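Local structure of ABC transporter substrate-binding protein (Streptococcus pneumoniae, 4OHN) at residues Y186-E190 with G191-D195; E215-T218 with L219-I223. The protein binds histidine between its two lobes and probably delivers it, or a related amino acid, to an ABC uptake transporter. All coordinates share one frame; numbering follows the deposited sequence. Where two conformers were deposited one is given.

Interactions 1 and 2 come in series along the chain and sit on opposite sides of its centre, about 38 Å apart between centres and about 25 Å between nearest atoms. Residues 186-195 close helix 180-189 and lead into strand 196-200; residues 215-223 open helix 217-232, just after strand 206-212. Strands 196-200 and 206-212 both pair with strand 102-111 in the mixed sheet, so the two helix ends are connected through one sheet. The histidine pocket draws Asp179, one residue before helix 180-189, and Phe208 from the strand between them. Each contact is thus a helix end at the periphery, away from the pocket, within a family 3 solute-binding protein.

Interaction 1 of 2, residues Y186-E190 with G191-D195; sequences YLEAE and GVLND. With ACT (acetate ion), chain C.
A Schellman motif ends helix 180-189, with Leu187 and Glu188 of the last turn meeting Gly191, Val192 and Leu193 as the chain turns away. Gly191 carries the positive phi (78°) that reverses the backbone. Val192 N donates to Leu187 O at 2.9 Å, slightly tilted from the carbonyl plane, whereas Gly191 N reaches Glu188 O at 3.1 Å from above that carbonyl's plane, with a C=O...N angle of only 108°.

Apolar carbons meet across the turn. Leu187 CD2 meets Val192 CG2 at 3.8 Å, the two side chains crossing at roughly a right angle. In the modelled conformer, the Leu193 fork straddles the helix end: CD2 lies 3.7 Å from Leu187 CB, and CD1 lies 3.7 Å from Glu188 CB and also touches CG of the extended Glu188 chain.

One turn after Tyr186, Glu190, in one of two conformers, folds back across its ring; chi1 of -53°, beside the backbone N, puts Glu190 CG 3.7 Å above the Tyr186 ring centre, and the bend at chi2 then directs the carboxylate. Tyr186 OH donates to OXT of an acetate ion, probably from the crystallisation liquor, at 2.7 Å. Tyr196 OH also bonds this acetate.

Leu187 packs on Tyr196 and Val198 of strand 196-200; the 3-10 segment 193-195 leads into that strand, and Asp195 bonds to Lys112 through the backbone.

Interaction 2 of 2, residues E215-T218 with L219-I223; sequences EDTT and LVKKI
The first turn of helix 217-232 is defined by three successive i to i+4 backbone bonds: a weak one from Val220 N to Asp216 O at 3.3 Å, then Lys221 N to Thr217 O at 3.2 Å and Lys222 N to Thr218 O at 2.9 Å, the last two both fairly straight. Asp216 holds the N-cap position and centres an inverse gamma turn, closed by a weak bond from Thr217 N to Glu215 O.

The Asp216 side chain makes no direct capping bond. A water takes that place, donating to Asp216 OD1 at 2.7 Å and accepting from Leu219 N at 2.9 Å, so a first-turn amide is satisfied through solvent. The carboxylate also bonds Tyr14 OH through OD2 and Asn10 N through OD1, which should restrict its rotation. Leu219 CD2 rests against it obliquely, 3.9 Å from Asp216 OD2; a chi2 near +60° (59°) swings CD2 back toward the carboxylate.

In the modelled conformer of Lys221, a second water bridges side chains one turn apart, donating to Thr218 OG1 and accepting from Lys221 NZ at 3.1 Å. The lysine is extended through CE, and chi4 (79°) turns NZ back toward the start of the helix, beside Thr217 CB. Thr218 OG1 has a further partner in Asp9 OD2, while Lys222 CG passes close to Thr218 O.

On one flank, Thr218, Leu219 and Lys222 pack against Trp11 of helix 11-17. Leu219 and Ile223 also touch Leu80 of strand 80-81, and Val220 and Ile223 lie on Ser212 and Val210 of strand 206-212, seating the helix start between the N-terminal helix and the mixed sheet.

Interaction 1 of 2, residues Y186-E190 with G191-D195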
loop_
_atom_site.group_PDB
_atom_site.type_symbol
_atom_site.label_atom_id
_atom_site.label_comp_id
_atom_site.label_asym_id
_atom_site.label_seq_id
_atom_site.Cartn_x
_atom_site.Cartn_y
_atom_site.Cartn_z
ATOM N N TYR A 186 -5.437 11.070 2.886
ATOM C CA TYR A 186 -4.537 12.054 3.476
ATOM C C TYR A 186 -5.039 13.470 3.251
ATOM O O TYR A 186 -5.096 14.285 4.178
ATOM C CB TYR A 186 -3.154 11.903 2.855
ATOM C CG TYR A 186 -2.182 12.994 3.266
ATOM C CD1 TYR A 186 -2.159 14.209 2.606
ATOM C CD2 TYR A 186 -1.284 12.796 4.284
ATOM C CE1 TYR A 186 -1.287 15.221 2.979
ATOM C CE2 TYR A 186 -0.390 13.810 4.667
ATOM C CZ TYR A 186 -0.410 15.016 4.005
ATOM O OH TYR A 186 0.478 16.010 4.379
ATOM N N LEU A 187 -5.382 13.780 2.011
ATOM C CA LEU A 187 -5.729 15.170 1.705
ATOM C C LEU A 187 -7.006 15.571 2.419
ATOM O O LEU A 187 -7.119 16.707 2.925
ATOM C CB LEU A 187 -5.849 15.354 0.202
ATOM C CG LEU A 187 -4.528 15.238 -0.566
ATOM C CD1 LEU A 187 -4.779 15.202 -2.071
ATOM C CD2 LEU A 187 -3.565 16.363 -0.234
ATOM N N GLU A 188 -7.961 14.660 2.506
ATOM C CA GLU A 188 -9.192 14.945 3.234
ATOM C C GLU A 188 -8.925 15.094 4.735
ATOM O O GLU A 188 -9.435 16.015 5.376
ATOM C CB GLU A 188 -10.246 13.883 2.964
ATOM C CG GLU A 188 -11.619 14.254 3.480
ATOM C CD GLU A 188 -12.722 13.389 2.897
ATOM O OE1 GLU A 188 -12.439 12.241 2.496
ATOM O OE2 GLU A 188 -13.876 13.865 2.836
ATOM N N ALA A 189 -8.106 14.209 5.291
ATOM C CA ALA A 189 -7.822 14.236 6.722
ATOM C C ALA A 189 -7.110 15.513 7.132
ATOM O O ALA A 189 -7.334 16.035 8.217
ATOM C CB ALA A 189 -6.999 13.046 7.102
ATOM N N GLU A 190 -6.263 16.025 6.247
ATOM C CA GLU A 190 -5.493 17.224 6.530
ATOM C C GLU A 190 -6.223 18.502 6.082
ATOM O O GLU A 190 -5.710 19.605 6.259
ATOM C CB GLU A 190 -4.110 17.124 5.879
ATOM C CG GLU A 190 -3.318 15.856 6.233
ATOM C CD GLU A 190 -3.070 15.675 7.715
ATOM O OE1 GLU A 190 -2.893 16.688 8.413
ATOM O OE2 GLU A 190 -3.043 14.507 8.173
ATOM N N GLY A 191 -7.407 18.350 5.484
ATOM C CA GLY A 191 -8.257 19.484 5.144
ATOM C C GLY A 191 -7.826 20.247 3.907
ATOM O O GLY A 191 -8.278 21.391 3.697
ATOM N N VAL A 192 -7.000 19.625 3.069
ATOM C CA VAL A 192 -6.386 20.316 1.939
ATOM C C VAL A 192 -6.659 19.683 0.577
ATOM O O VAL A 192 -5.927 19.937 -0.378
ATOM C CB VAL A 192 -4.854 20.505 2.142
ATOM C CG1 VAL A 192 -4.584 21.443 3.333
ATOM C CG2 VAL A 192 -4.148 19.183 2.319
ATOM N N LEU A 193 -7.709 18.871 0.478
ATOM C CA LEU A 193 -8.142 18.351 -0.824
ATOM C C LEU A 193 -8.142 19.455 -1.878
ATOM O O LEU A 193 -7.600 19.287 -2.980
ATOM C CB LEU A 193 -9.553 17.748 -0.733
ATOM C CG LEU A 193 -9.718 16.306 -0.234
ATOM C CD1 LEU A 193 -11.172 16.018 0.096
ATOM C CD2 LEU A 193 -9.216 15.331 -1.282
ATOM N N ASN A 194 -8.704 20.603 -1.521
ATOM C CA ASN A 194 -8.915 21.681 -2.466
ATOM C C ASN A 194 -7.673 22.543 -2.722
ATOM O O ASN A 194 -7.763 23.573 -3.378
ATOM C CB ASN A 194 -10.101 22.524 -2.012
ATOM C CG ASN A 194 -11.392 21.733 -2.016
ATOM O OD1 ASN A 194 -11.695 21.066 -3.002
ATOM N ND2 ASN A 194 -12.139 21.794 -0.935
ATOM N N ASP A 195 -6.510 22.104 -2.229
ATOM C CA ASP A 195 -5.235 22.739 -2.554
ATOM C C ASP A 195 -4.446 21.937 -3.586
ATOM O O ASP A 195 -3.404 22.398 -4.054
ATOM C CB ASP A 195 -4.354 22.910 -1.293
ATOM C CG ASP A 195 -4.868 23.957 -0.320
ATOM O OD1 ASP A 195 -5.712 24.790 -0.685
ATOM O OD2 ASP A 195 -4.381 23.929 0.833
HETATM C C ACT C . 0.146 18.870 2.227
HETATM O O ACT C . -0.063 20.088 2.009
HETATM O OXT ACT C . -0.014 18.476 3.407
HETATM C CH3 ACT C . 0.549 17.962 1.114
#

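Interaction 2 of 2, residues E215-T218 with L219-I223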
loop_
_atom_site.group_PDB
_atom_site.type_symbol
_atom_site.label_atom_id
_atom_site.label_comp_id
_atom_site.label_asym_id
_atom_site.label_seq_id
_atom_site.Cartn_x
_atom_site.Cartn_y
_atom_site.Cartn_z
ATOM N N GLU A 215 6.871 -20.316 0.354
ATOM C CA GLU A 215 6.643 -21.619 0.935
ATOM C C GLU A 215 5.454 -21.680 1.895
ATOM O O GLU A 215 5.002 -22.773 2.253
ATOM C CB GLU A 215 7.906 -22.069 1.676
ATOM C CG GLU A 215 9.199 -22.103 0.809
ATOM C CD GLU A 215 9.744 -20.715 0.336
ATOM O OE1 GLU A 215 9.625 -19.657 1.031
ATOM O OE2 GLU A 215 10.326 -20.697 -0.770
ATOM N N ASP A 216 4.961 -20.520 2.325
ATOM C CA ASP A 216 3.858 -20.445 3.283
ATOM C C ASP A 216 2.477 -20.603 2.593
ATOM O O ASP A 216 1.582 -19.732 2.691
ATOM C CB ASP A 216 3.968 -19.143 4.082
ATOM C CG ASP A 216 4.303 -19.356 5.556
ATOM O OD1 ASP A 216 3.952 -20.401 6.139
ATOM O OD2 ASP A 216 4.883 -18.429 6.178
ATOM N N THR A 217 2.301 -21.740 1.920
ATOM C CA THR A 217 1.141 -21.940 1.061
ATOM C C THR A 217 -0.149 -22.130 1.849
ATOM O O THR A 217 -1.219 -21.669 1.437
ATOM C CB THR A 217 1.355 -23.125 0.103
ATOM O OG1 THR A 217 1.690 -24.286 0.867
ATOM C CG2 THR A 217 2.483 -22.841 -0.858
ATOM N N THR A 218 -0.069 -22.790 2.988
ATOM C CA THR A 218 -1.261 -23.014 3.786
ATOM C C THR A 218 -1.778 -21.690 4.358
ATOM O O THR A 218 -2.971 -21.419 4.340
ATOM C CB THR A 218 -0.981 -23.999 4.907
ATOM O OG1 THR A 218 -0.596 -25.245 4.334
ATOM C CG2 THR A 218 -2.213 -24.230 5.740
ATOM N N LEU A 219 -0.875 -20.866 4.868
ATOM C CA LEU A 219 -1.206 -19.530 5.357
ATOM C C LEU A 219 -1.989 -18.719 4.320
ATOM O O LEU A 219 -2.998 -18.098 4.646
ATOM C CB LEU A 219 0.098 -18.831 5.761
ATOM C CG LEU A 219 -0.001 -17.361 6.127
ATOM C CD1 LEU A 219 -0.951 -17.140 7.303
ATOM C CD2 LEU A 219 1.378 -16.828 6.429
ATOM N N VAL A 220 -1.559 -18.753 3.061
ATOM C CA VAL A 220 -2.250 -18.018 2.009
ATOM C C VAL A 220 -3.685 -18.532 1.829
ATOM O O VAL A 220 -4.632 -17.738 1.714
ATOM C CB VAL A 220 -1.449 -18.070 0.704
ATOM C CG1 VAL A 220 -2.307 -17.605 -0.485
ATOM C CG2 VAL A 220 -0.198 -17.208 0.834
ATOM N N LYS A 221 -3.857 -19.846 1.817
ATOM C CA LYS A 221 -5.193 -20.437 1.743
ATOM C C LYS A 221 -6.064 -19.995 2.901
ATOM O O LYS A 221 -7.236 -19.678 2.722
ATOM C CB LYS A 221 -5.125 -21.962 1.737
ATOM C CG LYS A 221 -4.481 -22.527 0.518
ATOM C CD LYS A 221 -4.555 -24.040 0.507
ATOM C CE LYS A 221 -3.833 -24.612 -0.693
ATOM N NZ LYS A 221 -2.363 -24.621 -0.481
ATOM N N LYS A 222 -5.502 -19.981 4.101
ATOM C CA LYS A 222 -6.263 -19.566 5.280
ATOM C C LYS A 222 -6.691 -18.104 5.216
ATOM O O LYS A 222 -7.787 -17.744 5.674
ATOM C CB LYS A 222 -5.492 -19.871 6.565
ATOM C CG LYS A 222 -5.273 -21.354 6.781
ATOM C CD LYS A 222 -6.583 -22.148 6.756
ATOM C CE LYS A 222 -6.393 -23.585 7.195
ATOM N NZ LYS A 222 -7.607 -24.394 6.874
ATOM N N ILE A 223 -5.854 -17.238 4.663
ATOM C CA ILE A 223 -6.244 -15.846 4.478
ATOM C C ILE A 223 -7.396 -15.811 3.471
ATOM O O ILE A 223 -8.419 -15.161 3.705
ATOM C CB ILE A 223 -5.051 -14.999 3.995
ATOM C CG1 ILE A 223 -3.992 -14.920 5.090
ATOM C CG2 ILE A 223 -5.528 -13.622 3.548
ATOM C CD1 ILE A 223 -2.658 -14.394 4.593
HETATM O O HOH W 1 1.727 -21.849 5.667
HETATM O O HOH W 2 -2.399 -26.068 2.294
#